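Local structure of putative glucarate dehydratase (Pseudomonas fluorescens, 4IT1) at residues S167-F172 with S211-A216; G237-I242 with D263-E268; Q194-Q199 with K229-A234; S343-G348 with D369-W374. The protein probably dehydrates D-glucarate to 5-dehydro-4-deoxy-D-glucarate, with magnesium as cofactor, as a member of the mandelate racemase/muconate lactonizing enzyme family. One frame throughout, in Å; residues are numbered along the deposited sequence.

Interaction 1: S167-F172 with S211-A216; sequences SAYLFF and SIKLKA
Neighbouring parallel strands 163-170 and 212-215 of the enolase-superfamily barrel meet here, with Tyr169 beside Lys213 and Lys215 on the face that looks into the active site. Helix 193-207 links the two strands, which makes the unit a beta-alpha-beta crossover. The backbones are joined by a ladder of four hydrogen bonds. It begins with Ala168 N to Ser211 O and Lys213 N to Ala168 O. It ends with Leu170 N to Lys213 O and Lys215 N to Leu170 O, the last 2.7 Å long and almost straight at 176°. On the other face Leu170 CD1 packs on Ile212 CG2 at 3.6 Å, below helices 193-207 and 221-234.

The Tyr169 ring and the Lys213 chain run side by side. Lys213 CG lies over one face of the Tyr169 ring, 4.0 Å from its centroid. Lys213 NZ goes on to a salt bridge with Asp369 and a hydrogen bond to Tyr266. Lys215, predicted to be a proton acceptor, starts with CG anti to the backbone N (chi1 179°). The chain then bends at chi2 and chi3. Lys215 CB sits over the Phe171 ring, and Lys215 CD reaches Phe171 CE2 at 3.6 Å. Weak bonds tie its NZ to Asp243, Asn245 and a bound tartrate. The same nitrogen donates to the phenol oxygen of Tyr169, with Lys215 NZ and Tyr169 OH 3.2 Å apart.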
loop_
_atom_site.group_PDB
_atom_site.type_symbol
_atom_site.label_atom_id
_atom_site.label_comp_id
_atom_site.label_asym_id
_atom_site.label_seq_id
_atom_site.Cartn_x
_atom_site.Cartn_y
_atom_site.Cartn_z
ATOM N N SER A 167 10.021 11.726 20.082
ATOM C CA SER A 167 11.247 12.224 20.685
ATOM C C SER A 167 11.109 13.693 21.037
ATOM O O SER A 167 10.136 14.361 20.654
ATOM C CB SER A 167 12.453 11.992 19.764
ATOM O OG SER A 167 12.241 12.555 18.484
ATOM N N ALA A 168 12.076 14.182 21.799
ATOM C CA ALA A 168 12.196 15.603 22.056
ATOM C C ALA A 168 13.034 16.183 20.925
ATOM O O ALA A 168 14.193 15.781 20.750
ATOM C CB ALA A 168 12.875 15.836 23.396
ATOM N N TYR A 169 12.445 17.093 20.146
ATOM C CA TYR A 169 13.171 17.750 19.049
ATOM C C TYR A 169 13.863 19.029 19.530
ATOM O O TYR A 169 13.224 20.070 19.688
ATOM C CB TYR A 169 12.253 18.032 17.845
ATOM C CG TYR A 169 12.921 17.737 16.495
ATOM C CD1 TYR A 169 14.249 18.117 16.242
ATOM C CD2 TYR A 169 12.229 17.066 15.481
ATOM C CE1 TYR A 169 14.862 17.831 15.033
ATOM C CE2 TYR A 169 12.839 16.784 14.260
ATOM C CZ TYR A 169 14.154 17.172 14.044
ATOM O OH TYR A 169 14.772 16.900 12.843
ATOM N N LEU A 170 15.172 18.928 19.762
ATOM C CA LEU A 170 15.985 20.025 20.272
ATOM C C LEU A 170 16.589 20.904 19.175
ATOM O O LEU A 170 17.069 20.402 18.148
ATOM C CB LEU A 170 17.144 19.480 21.107
ATOM C CG LEU A 170 16.917 18.528 22.278
ATOM C CD1 LEU A 170 18.234 18.361 23.029
ATOM C CD2 LEU A 170 15.818 19.038 23.194
ATOM N N PHE A 171 16.611 22.210 19.439
ATOM C CA PHE A 171 17.161 23.210 18.529
ATOM C C PHE A 171 18.124 24.123 19.258
ATOM O O PHE A 171 17.925 24.433 20.434
ATOM C CB PHE A 171 16.046 24.097 17.988
ATOM C CG PHE A 171 15.185 23.437 16.963
ATOM C CD1 PHE A 171 14.115 22.636 17.344
ATOM C CD2 PHE A 171 15.425 23.638 15.606
ATOM C CE1 PHE A 171 13.304 22.035 16.394
ATOM C CE2 PHE A 171 14.615 23.041 14.649
ATOM C CZ PHE A 171 13.554 22.235 15.042
ATOM N N PHE A 172 19.158 24.569 18.557
ATOM C CA PHE A 172 19.860 25.767 18.974
ATOM C C PHE A 172 18.961 26.952 18.625
ATOM O O PHE A 172 18.197 26.897 17.653
ATOM C CB PHE A 172 21.219 25.873 18.300
ATOM C CG PHE A 172 22.146 24.744 18.645
ATOM C CD1 PHE A 172 22.888 24.770 19.822
ATOM C CD2 PHE A 172 22.271 23.643 17.803
ATOM C CE1 PHE A 172 23.747 23.724 20.151
ATOM C CE2 PHE A 172 23.132 22.599 18.123
ATOM C CZ PHE A 172 23.870 22.637 19.300
ATOM N N SER A 211 13.354 9.552 24.013
ATOM C CA SER A 211 14.443 9.678 23.038
ATOM C C SER A 211 14.661 11.134 22.635
ATOM O O SER A 211 13.766 11.966 22.785
ATOM C CB SER A 211 14.162 8.821 21.807
ATOM O OG SER A 211 12.848 9.041 21.337
ATOM N N ILE A 212 15.854 11.439 22.127
ATOM C CA ILE A 212 16.209 12.819 21.776
ATOM C C ILE A 212 16.764 12.980 20.345
ATOM O O ILE A 212 17.677 12.246 19.925
ATOM C CB ILE A 212 17.215 13.417 22.788
ATOM C CG1 ILE A 212 16.691 13.301 24.228
ATOM C CG2 ILE A 212 17.485 14.876 22.461
ATOM C CD1 ILE A 212 17.758 13.473 25.296
ATOM N N LYS A 213 16.207 13.948 19.611
ATOM C CA LYS A 213 16.768 14.372 18.315
ATOM C C LYS A 213 17.216 15.832 18.325
ATOM O O LYS A 213 16.405 16.738 18.569
ATOM C CB LYS A 213 15.769 14.157 17.170
ATOM C CG LYS A 213 16.306 14.612 15.807
ATOM C CD LYS A 213 15.488 14.065 14.655
ATOM C CE LYS A 213 15.824 12.612 14.353
ATOM N NZ LYS A 213 14.678 11.970 13.641
ATOM N N LEU A 214 18.496 16.060 18.040
ATOM C CA LEU A 214 19.021 17.420 17.905
ATOM C C LEU A 214 19.064 17.922 16.446
ATOM O O LEU A 214 19.614 17.252 15.563
ATOM C CB LEU A 214 20.416 17.511 18.527
ATOM C CG LEU A 214 21.123 18.857 18.389
ATOM C CD1 LEU A 214 20.560 19.879 19.367
ATOM C CD2 LEU A 214 22.624 18.695 18.569
ATOM N N LYS A 215 18.491 19.104 16.209
ATOM C CA LYS A 215 18.624 19.788 14.922
ATOM C C LYS A 215 20.030 20.355 14.771
ATOM O O LYS A 215 20.398 21.310 15.459
ATOM C CB LYS A 215 17.594 20.907 14.778
ATOM C CG LYS A 215 17.707 21.680 13.463
ATOM C CD LYS A 215 16.696 21.214 12.417
ATOM C CE LYS A 215 16.993 19.822 11.881
ATOM N NZ LYS A 215 15.883 19.311 11.028
ATOM N N ALA A 216 20.813 19.772 13.867
ATOM C CA ALA A 216 22.234 20.117 13.762
ATOM C C ALA A 216 22.614 20.834 12.459
ATOM O O ALA A 216 21.770 21.475 11.824
ATOM C CB ALA A 216 23.096 18.883 13.981
HETATM O O HOH W 1 13.020 11.014 16.277
HETATM O O HOH W 2 13.913 14.540 11.779
HETATM O O HOH W 3 19.651 24.059 15.939
#

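Interaction 2: G237-I242 with D263-E268; sequences GYPLRI and DLQYYE. With MG (magnesium ion), chain E.
Gln265 OE1 is gripped by two nitrogens of Arg241. Arg241 NE and Arg241 NH2 both stand 2.6 Å from Gln265 OE1. The guanidinium approaches side-on, and its plane is only 8° from that of the amide. NE comes nearly along the C=O axis, while NH2 uses a lone pair of the oxygen. Gln265 reaches this place with its chain extended beyond CG.

The aliphatic part of Arg241 lies across the Tyr266 ring. Arg241 CG sits over the centre of the Tyr266 ring, 3.7 Å from its centroid, a CH-pi contact almost on the ring normal. The phenol oxygen of Tyr266 bonds to Lys213. With an alanine in place of Arg241, Gln265 OE1 would probably lose both its donors, the amide would be freer to turn, and one face of the Tyr266 ring would lose this cover.

On the other side of the strands, Leu264 CD1 reaches Ile242 CG1 at 3.5 Å and also lies over the centre of the Tyr267 ring. The backbones are joined by Gln265 N to Leu240 O at 2.7 Å and by Glu268 N to Ile242 O at 2.9 Å. Beyond the second bond, Glu268 stretches its carboxylate away from the strand end, and Glu268 OE2 binds the magnesium ion at 2.1 Å. Three waters, Asp243 and Asn291 complete the metal shell. Strand 240-243, helix 250-260 and strand 266-268 form a beta-alpha-beta unit, with metal ligands at the C-terminal ends of its strands, as in the enolase-superfamily barrel.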
loop_
_atom_site.group_PDB
_atom_site.type_symbol
_atom_site.label_atom_id
_atom_site.label_comp_id
_atom_site.label_asym_id
_atom_site.label_seq_id
_atom_site.Cartn_x
_atom_site.Cartn_y
_atom_site.Cartn_z
ATOM N N GLY A 237 20.919 5.920 28.545
ATOM C CA GLY A 237 19.815 5.066 28.091
ATOM C C GLY A 237 18.760 5.817 27.292
ATOM O O GLY A 237 17.705 5.265 26.965
ATOM N N TYR A 238 19.034 7.087 27.004
ATOM C CA TYR A 238 18.221 7.866 26.076
ATOM C C TYR A 238 18.823 7.740 24.672
ATOM O O TYR A 238 19.977 8.126 24.455
ATOM C CB TYR A 238 18.140 9.328 26.520
ATOM C CG TYR A 238 17.071 9.594 27.560
ATOM C CD1 TYR A 238 17.325 9.405 28.928
ATOM C CD2 TYR A 238 15.802 10.033 27.178
ATOM C CE1 TYR A 238 16.342 9.652 29.881
ATOM C CE2 TYR A 238 14.814 10.282 28.119
ATOM C CZ TYR A 238 15.085 10.091 29.466
ATOM O OH TYR A 238 14.093 10.342 30.385
ATOM N N PRO A 239 18.066 7.152 23.726
ATOM C CA PRO A 239 18.562 7.047 22.351
ATOM C C PRO A 239 18.729 8.444 21.744
ATOM O O PRO A 239 17.805 9.268 21.822
ATOM C CB PRO A 239 17.451 6.268 21.633
ATOM C CG PRO A 239 16.697 5.572 22.720
ATOM C CD PRO A 239 16.740 6.527 23.875
ATOM N N LEU A 240 19.910 8.708 21.182
ATOM C CA LEU A 240 20.232 10.028 20.623
ATOM C C LEU A 240 20.374 10.015 19.097
ATOM O O LEU A 240 20.993 9.109 18.524
ATOM C CB LEU A 240 21.502 10.596 21.264
ATOM C CG LEU A 240 21.527 10.747 22.790
ATOM C CD1 LEU A 240 22.929 11.083 23.281
ATOM C CD2 LEU A 240 20.537 11.800 23.253
ATOM N N ARG A 241 19.784 11.027 18.462
ATOM C CA ARG A 241 19.803 11.200 17.001
ATOM C C ARG A 241 20.093 12.662 16.627
ATOM O O ARG A 241 19.801 13.574 17.407
ATOM C CB ARG A 241 18.449 10.807 16.409
ATOM C CG ARG A 241 17.986 9.400 16.724
ATOM C CD ARG A 241 16.482 9.360 16.953
ATOM N NE ARG A 241 16.096 8.134 17.649
ATOM C CZ ARG A 241 14.940 7.930 18.278
ATOM N NH1 ARG A 241 14.005 8.871 18.326
ATOM N NH2 ARG A 241 14.724 6.767 18.872
ATOM N N ILE A 242 20.656 12.878 15.433
ATOM C CA ILE A 242 20.871 14.237 14.896
ATOM C C ILE A 242 20.450 14.381 13.443
ATOM O O ILE A 242 20.514 13.424 12.675
ATOM C CB ILE A 242 22.336 14.706 15.003
ATOM C CG1 ILE A 242 23.292 13.642 14.450
ATOM C CG2 ILE A 242 22.670 15.091 16.431
ATOM C CD1 ILE A 242 24.684 14.151 14.154
ATOM N N ASP A 263 27.780 7.008 20.370
ATOM C CA ASP A 263 26.869 7.859 21.146
ATOM C C ASP A 263 25.489 7.995 20.505
ATOM O O ASP A 263 24.520 8.337 21.186
ATOM C CB ASP A 263 27.469 9.255 21.353
ATOM C CG ASP A 263 28.716 9.244 22.231
ATOM O OD1 ASP A 263 29.147 8.159 22.683
ATOM O OD2 ASP A 263 29.273 10.338 22.464
ATOM N N LEU A 264 25.397 7.718 19.203
ATOM C CA LEU A 264 24.155 7.936 18.452
ATOM C C LEU A 264 23.440 6.666 18.020
ATOM O O LEU A 264 24.069 5.731 17.530
ATOM C CB LEU A 264 24.420 8.797 17.209
ATOM C CG LEU A 264 24.797 10.274 17.364
ATOM C CD1 LEU A 264 24.849 10.904 15.986
ATOM C CD2 LEU A 264 23.818 11.042 18.241
ATOM N N GLN A 265 22.116 6.662 18.167
ATOM C CA GLN A 265 21.273 5.607 17.600
ATOM C C GLN A 265 21.302 5.616 16.064
ATOM O O GLN A 265 21.490 4.563 15.443
ATOM C CB GLN A 265 19.828 5.722 18.104
ATOM C CG GLN A 265 18.992 4.479 17.827
ATOM C CD GLN A 265 17.528 4.629 18.220
ATOM O OE1 GLN A 265 16.910 5.666 17.988
ATOM N NE2 GLN A 265 16.961 3.579 18.810
ATOM N N TYR A 266 21.097 6.794 15.464
ATOM C CA TYR A 266 21.257 6.982 14.010
ATOM C C TYR A 266 21.570 8.428 13.614
ATOM O O TYR A 266 21.302 9.356 14.371
ATOM C CB TYR A 266 20.052 6.438 13.209
ATOM C CG TYR A 266 18.717 7.170 13.354
ATOM C CD1 TYR A 266 18.537 8.473 12.879
ATOM C CD2 TYR A 266 17.611 6.529 13.907
ATOM C CE1 TYR A 266 17.307 9.122 12.987
ATOM C CE2 TYR A 266 16.380 7.171 14.018
ATOM C CZ TYR A 266 16.233 8.465 13.563
ATOM O OH TYR A 266 15.001 9.095 13.682
ATOM N N TYR A 267 22.144 8.594 12.422
ATOM C CA TYR A 267 22.418 9.905 11.838
ATOM C C TYR A 267 21.411 10.157 10.721
ATOM O O TYR A 267 21.335 9.379 9.760
ATOM C CB TYR A 267 23.812 9.938 11.223
ATOM C CG TYR A 267 24.983 9.742 12.167
ATOM C CD1 TYR A 267 25.244 8.502 12.757
ATOM C CD2 TYR A 267 25.869 10.790 12.421
ATOM C CE1 TYR A 267 26.332 8.328 13.605
ATOM C CE2 TYR A 267 26.964 10.625 13.257
ATOM C CZ TYR A 267 27.191 9.397 13.850
ATOM O OH TYR A 267 28.278 9.244 14.682
ATOM N N GLU A 268 20.619 11.210 10.836
ATOM C CA GLU A 268 19.689 11.618 9.791
ATOM C C GLU A 268 20.326 12.619 8.834
ATOM O O GLU A 268 20.730 13.649 9.254
ATOM C CB GLU A 268 18.436 12.237 10.402
ATOM C CG GLU A 268 17.336 12.555 9.399
ATOM C CD GLU A 268 16.301 13.551 9.881
ATOM O OE1 GLU A 268 16.060 13.657 11.077
ATOM O OE2 GLU A 268 15.700 14.236 9.055
HETATM MG MG MG E . 15.230 16.168 8.385
HETATM O O HOH W 4 21.950 6.784 21.219
HETATM O O HOH W 5 17.016 15.941 7.189
HETATM O O HOH W 6 13.502 16.618 9.488
HETATM O O HOH W 7 14.894 17.884 7.326
#

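Interaction 3: Q194-Q199 with K229-A234; sequences QQIVAQ and KALKKA
The axes of helix segments 194-199 and 229-234 come within 9.4 Å and make an angle of 45° between their N-to-C directions, with Val197 facing Leu231 at the nearest backbone approach. No hydrogen bond passes between them. The contact is made of methyl groups and is small, burying 197 Å² in all.

Val197 is the central residue, and its two branches go to different partners. CG1 is anti to the backbone N (chi1 163°), which directs it at the later turn of the other helix, where Val197 CG1 meets Ala234 CB at 3.8 Å. CG2 points to the earlier turn. There Val197 CG2 lies 4.0 Å from Ala230 CB and is also close to the Ala230 carbonyl. The two alanines stand one helical turn apart. Their small side chains let the valine come near the backbone.

Deeper toward the strands, Ile196 and Leu231 cross each other obliquely. The touching atoms are Ile196 CG2 and Leu231 CD1, 3.8 Å apart. Both residues are buried and both also rest on Leu170, while Ile196 packs on Phe172 as well. The contact is more open at Ala234, which is exposed. Just before Ala230, Lys229 takes no part in the joint and forms a salt bridge with Asp263.

Helices 193-207 and 221-234 are consecutive outer helices, and strand 212-215 runs between them in the chain. Their apolar seam, with side chains reaching down to strand 163-170, belongs to the helical layer around the beta barrel of the enolase-like C-terminal domain.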
loop_
_atom_site.group_PDB
_atom_site.type_symbol
_atom_site.label_atom_id
_atom_site.label_comp_id
_atom_site.label_asym_id
_atom_site.label_seq_id
_atom_site.Cartn_x
_atom_site.Cartn_y
_atom_site.Cartn_z
ATOM N N GLN A 194 25.322 23.316 28.075
ATOM C CA GLN A 194 24.535 23.631 29.265
ATOM C C GLN A 194 23.094 24.031 28.934
ATOM O O GLN A 194 22.145 23.517 29.529
ATOM C CB GLN A 194 25.227 24.736 30.061
ATOM C CG GLN A 194 24.666 24.964 31.452
ATOM C CD GLN A 194 25.600 25.780 32.325
ATOM O OE1 GLN A 194 26.815 25.573 32.319
ATOM N NE2 GLN A 194 25.036 26.708 33.088
ATOM N N GLN A 195 22.939 24.931 27.969
ATOM C CA GLN A 195 21.626 25.476 27.612
ATOM C C GLN A 195 20.772 24.465 26.852
ATOM O O GLN A 195 19.539 24.494 26.936
ATOM C CB GLN A 195 21.792 26.752 26.781
ATOM C CG GLN A 195 22.494 27.889 27.506
ATOM C CD GLN A 195 23.144 28.891 26.565
ATOM O OE1 GLN A 195 23.661 28.535 25.504
ATOM N NE2 GLN A 195 23.138 30.154 26.963
ATOM N N ILE A 196 21.438 23.587 26.101
ATOM C CA ILE A 196 20.759 22.513 25.365
ATOM C C ILE A 196 20.285 21.410 26.315
ATOM O O ILE A 196 19.122 20.992 26.256
ATOM C CB ILE A 196 21.631 21.965 24.195
ATOM C CG1 ILE A 196 21.343 22.743 22.902
ATOM C CG2 ILE A 196 21.383 20.483 23.941
ATOM C CD1 ILE A 196 19.938 22.560 22.348
ATOM N N VAL A 197 21.186 20.965 27.197
ATOM C CA VAL A 197 20.856 19.995 28.250
ATOM C C VAL A 197 19.621 20.471 29.017
ATOM O O VAL A 197 18.645 19.732 29.167
ATOM C CB VAL A 197 22.054 19.758 29.202
ATOM C CG1 VAL A 197 21.610 19.097 30.503
ATOM C CG2 VAL A 197 23.122 18.911 28.518
ATOM N N ALA A 198 19.669 21.728 29.452
ATOM C CA ALA A 198 18.554 22.387 30.122
ATOM C C ALA A 198 17.282 22.404 29.269
ATOM O O ALA A 198 16.183 22.215 29.792
ATOM C CB ALA A 198 18.952 23.799 30.511
ATOM N N GLN A 199 17.430 22.625 27.963
ATOM C CA GLN A 199 16.276 22.678 27.062
ATOM C C GLN A 199 15.592 21.308 26.959
ATOM O O GLN A 199 14.359 21.211 26.950
ATOM C CB GLN A 199 16.686 23.192 25.673
ATOM C CG GLN A 199 15.517 23.379 24.711
ATOM C CD GLN A 199 15.948 23.537 23.259
ATOM O OE1 GLN A 199 15.613 22.711 22.404
ATOM N NE2 GLN A 199 16.690 24.602 22.972
ATOM N N LYS A 229 27.570 14.723 23.559
ATOM C CA LYS A 229 28.256 14.133 24.713
ATOM C C LYS A 229 27.568 14.544 26.015
ATOM O O LYS A 229 27.202 13.690 26.833
ATOM C CB LYS A 229 29.729 14.561 24.762
ATOM C CG LYS A 229 30.549 14.246 23.520
ATOM C CD LYS A 229 31.077 12.825 23.517
ATOM C CE LYS A 229 31.993 12.603 22.330
ATOM N NZ LYS A 229 32.092 11.155 22.005
ATOM N N ALA A 230 27.383 15.853 26.186
ATOM C CA ALA A 230 26.746 16.407 27.375
ATOM C C ALA A 230 25.320 15.874 27.565
ATOM O O ALA A 230 24.900 15.608 28.695
ATOM C CB ALA A 230 26.759 17.927 27.323
ATOM N N LEU A 231 24.590 15.705 26.464
ATOM C CA LEU A 231 23.258 15.098 26.500
ATOM C C LEU A 231 23.281 13.613 26.887
ATOM O O LEU A 231 22.373 13.137 27.576
ATOM C CB LEU A 231 22.551 15.258 25.153
ATOM C CG LEU A 231 21.856 16.584 24.852
ATOM C CD1 LEU A 231 21.595 16.703 23.357
ATOM C CD2 LEU A 231 20.559 16.701 25.634
ATOM N N LYS A 232 24.305 12.894 26.422
ATOM C CA LYS A 232 24.499 11.473 26.740
ATOM C C LYS A 232 24.884 11.318 28.213
ATOM O O LYS A 232 24.414 10.402 28.899
ATOM C CB LYS A 232 25.586 10.866 25.842
ATOM C CG LYS A 232 25.758 9.358 25.954
ATOM C CD LYS A 232 27.143 8.939 25.472
ATOM C CE LYS A 232 27.370 7.435 25.579
ATOM N NZ LYS A 232 26.636 6.663 24.531
ATOM N N LYS A 233 25.744 12.223 28.677
ATOM C CA LYS A 233 26.147 12.295 30.071
ATOM C C LYS A 233 24.942 12.615 30.953
ATOM O O LYS A 233 24.708 11.935 31.952
ATOM C CB LYS A 233 27.241 13.350 30.250
ATOM C CG LYS A 233 27.908 13.336 31.615
ATOM C CD LYS A 233 28.960 14.426 31.720
ATOM C CE LYS A 233 29.521 14.506 33.130
ATOM N NZ LYS A 233 30.614 15.508 33.238
ATOM N N ALA A 234 24.172 13.630 30.566
ATOM C CA ALA A 234 23.003 14.046 31.337
ATOM C C ALA A 234 21.888 13.015 31.309
ATOM O O ALA A 234 21.147 12.876 32.282
ATOM C CB ALA A 234 22.485 15.391 30.857
#

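Interaction 4: S343-G348 with D369-W374; sequences SNSHLG and DTHYPW
His346 has CG placed between its backbone N and carbonyl carbon (chi1 64°), and Thr370 has OG1 anti to its backbone N (chi1 -162°); these torsions bring the imidazole and the hydroxyl together. His346 NE2 and Thr370 OG1 are 2.7 Å apart in a hydrogen bond, and either could be the donor. The hydroxyl lies at the ring edge, near its plane. His371 N adds a weak but straight bond to the same nitrogen, 3.3 Å from His346 NE2. At the other side of the ring, His346 ND1 donates to Leu347 O at 3.1 Å from above the carbonyl plane. The imidazole is thus held at both nitrogens.

His371 lies with one face against the chain of the other segment. Asn344 CB stands over this face, 3.7 Å from the centroid of the His371 ring. Ser345 N lies over the same face, 3.4 Å from His371 CG. Buried His371 ND1 has no hydrogen-bond partner in the model. Replacing His371 by an alanine takes the ring away and would probably open a gap beneath Asn344 and Ser345, leaving Phe171 and Tyr169 without this aromatic neighbour.

Tyr372 turns the edge of its ring to the start of the next helix, with Tyr372 CE1 3.4 Å from Gly348 N. Its hydroxyl bonds to Glu380, which also accepts from Gly348 N.

Segment 343-348 leads from strand 338-341 into helix 348-360, with Leu347 at its N-cap position. Segment 369-374 lies in the loop that follows that helix, with Asp369 against strand 163-170 and Trp374 against helix 193-207.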
loop_
_atom_site.group_PDB
_atom_site.type_symbol
_atom_site.label_atom_id
_atom_site.label_comp_id
_atom_site.label_asym_id
_atom_site.label_seq_id
_atom_site.Cartn_x
_atom_site.Cartn_y
_atom_site.Cartn_z
ATOM N N SER A 343 6.723 15.156 11.322
ATOM C CA SER A 343 5.966 16.365 10.961
ATOM C C SER A 343 6.614 17.571 11.611
ATOM O O SER A 343 7.061 17.504 12.762
ATOM C CB SER A 343 4.500 16.265 11.367
ATOM O OG SER A 343 3.851 15.235 10.639
ATOM N N ASN A 344 6.691 18.664 10.858
ATOM C CA ASN A 344 7.333 19.883 11.337
ATOM C C ASN A 344 6.363 21.060 11.308
ATOM O O ASN A 344 5.394 21.036 10.542
ATOM C CB ASN A 344 8.595 20.182 10.515
ATOM C CG ASN A 344 8.287 20.543 9.072
ATOM O OD1 ASN A 344 7.636 19.787 8.347
ATOM N ND2 ASN A 344 8.756 21.709 8.650
ATOM N N SER A 345 6.626 22.069 12.148
ATOM C CA SER A 345 5.818 23.301 12.223
ATOM C C SER A 345 4.334 23.047 11.970
ATOM O O SER A 345 3.763 23.502 10.974
ATOM C CB SER A 345 6.363 24.385 11.281
ATOM O OG SER A 345 7.525 24.982 11.831
ATOM N N HIS A 346 3.724 22.307 12.893
ATOM C CA HIS A 346 2.371 21.797 12.717
ATOM C C HIS A 346 1.551 21.970 13.993
ATOM O O HIS A 346 2.091 22.252 15.069
ATOM C CB HIS A 346 2.427 20.312 12.350
ATOM C CG HIS A 346 2.999 19.458 13.438
ATOM N ND1 HIS A 346 2.210 18.744 14.313
ATOM C CD2 HIS A 346 4.280 19.242 13.822
ATOM C CE1 HIS A 346 2.982 18.108 15.175
ATOM N NE2 HIS A 346 4.242 18.393 14.901
ATOM N N LEU A 347 0.243 21.786 13.859
ATOM C CA LEU A 347 -0.651 21.806 15.003
ATOM C C LEU A 347 -1.227 20.419 15.283
ATOM O O LEU A 347 -0.842 19.427 14.646
ATOM C CB LEU A 347 -1.763 22.840 14.803
ATOM C CG LEU A 347 -1.324 24.305 14.665
ATOM C CD1 LEU A 347 -2.534 25.183 14.394
ATOM C CD2 LEU A 347 -0.557 24.815 15.881
ATOM N N GLY A 348 -2.153 20.373 16.236
ATOM C CA GLY A 348 -2.735 19.133 16.730
ATOM C C GLY A 348 -3.366 18.234 15.690
ATOM O O GLY A 348 -3.293 17.007 15.817
ATOM N N ASP A 369 8.763 11.980 15.020
ATOM C CA ASP A 369 9.284 13.350 15.130
ATOM C C ASP A 369 8.157 14.364 15.190
ATOM O O ASP A 369 7.189 14.271 14.425
ATOM C CB ASP A 369 10.198 13.697 13.950
ATOM C CG ASP A 369 11.615 13.195 14.131
ATOM O OD1 ASP A 369 12.206 13.418 15.209
ATOM O OD2 ASP A 369 12.151 12.600 13.170
ATOM N N THR A 370 8.292 15.334 16.095
ATOM C CA THR A 370 7.286 16.386 16.252
ATOM C C THR A 370 7.888 17.717 16.709
ATOM O O THR A 370 8.939 17.756 17.364
ATOM C CB THR A 370 6.135 15.950 17.192
ATOM O OG1 THR A 370 4.999 16.801 16.989
ATOM C CG2 THR A 370 6.564 15.997 18.669
ATOM N N HIS A 371 7.214 18.804 16.341
ATOM C CA HIS A 371 7.644 20.155 16.700
ATOM C C HIS A 371 6.830 20.689 17.882
ATOM O O HIS A 371 7.158 21.729 18.453
ATOM C CB HIS A 371 7.496 21.090 15.490
ATOM C CG HIS A 371 8.720 21.179 14.631
ATOM N ND1 HIS A 371 9.376 20.069 14.145
ATOM C CD2 HIS A 371 9.397 22.251 14.154
ATOM C CE1 HIS A 371 10.411 20.452 13.419
ATOM N NE2 HIS A 371 10.444 21.772 13.407
ATOM N N TYR A 372 5.792 19.936 18.242
ATOM C CA TYR A 372 4.715 20.346 19.160
ATOM C C TYR A 372 5.104 21.060 20.459
ATOM O O TYR A 372 4.428 22.009 20.844
ATOM C CB TYR A 372 3.816 19.152 19.460
ATOM C CG TYR A 372 2.357 19.495 19.608
ATOM C CD1 TYR A 372 1.619 19.990 18.527
ATOM C CD2 TYR A 372 1.699 19.297 20.825
ATOM C CE1 TYR A 372 0.272 20.294 18.662
ATOM C CE2 TYR A 372 0.354 19.593 20.970
ATOM C CZ TYR A 372 -0.356 20.091 19.893
ATOM O OH TYR A 372 -1.692 20.378 20.052
ATOM N N PRO A 373 6.179 20.608 21.142
ATOM C CA PRO A 373 6.711 21.376 22.273
ATOM C C PRO A 373 6.996 22.863 22.003
ATOM O O PRO A 373 7.040 23.662 22.950
ATOM C CB PRO A 373 8.032 20.656 22.611
ATOM C CG PRO A 373 8.016 19.367 21.864
ATOM C CD PRO A 373 6.700 19.231 21.152
ATOM N N TRP A 374 7.197 23.226 20.737
ATOM C CA TRP A 374 7.558 24.605 20.383
ATOM C C TRP A 374 6.349 25.503 20.224
ATOM O O TRP A 374 6.431 26.701 20.502
ATOM C CB TRP A 374 8.435 24.639 19.128
ATOM C CG TRP A 374 9.742 23.977 19.364
ATOM C CD1 TRP A 374 10.136 22.759 18.898
ATOM C CD2 TRP A 374 10.821 24.470 20.171
ATOM N NE1 TRP A 374 11.410 22.468 19.342
ATOM C CE2 TRP A 374 11.853 23.505 20.123
ATOM C CE3 TRP A 374 11.022 25.641 20.913
ATOM C CZ2 TRP A 374 13.077 23.673 20.797
ATOM C CZ3 TRP A 374 12.238 25.808 21.582
ATOM C CH2 TRP A 374 13.245 24.823 21.525
#

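Overall arrangement
Interactions 1 and 2 share one sheet, since strands 212-215 and 240-243 are neighbours; Ile212 O and Arg241 N are 2.8 Å apart. Interaction 3 lies outside this sheet, its centre about 11 Å from that of interaction 1, and Gln199 NE2 reaches Phe171 O at 2.8 Å. Interaction 4 adjoins interaction 1 through the salt bridge of Lys213 NZ with Asp369 OD2, 2.6 Å long. Interactions 2 and 4 do not touch; their nearest atoms are about 5 Å apart. The active site lies among 1, 2 and 4: Glu268 binds magnesium, while the side chains of Lys215 and His371 come within about 3 and 4 Å of a bound tartrate.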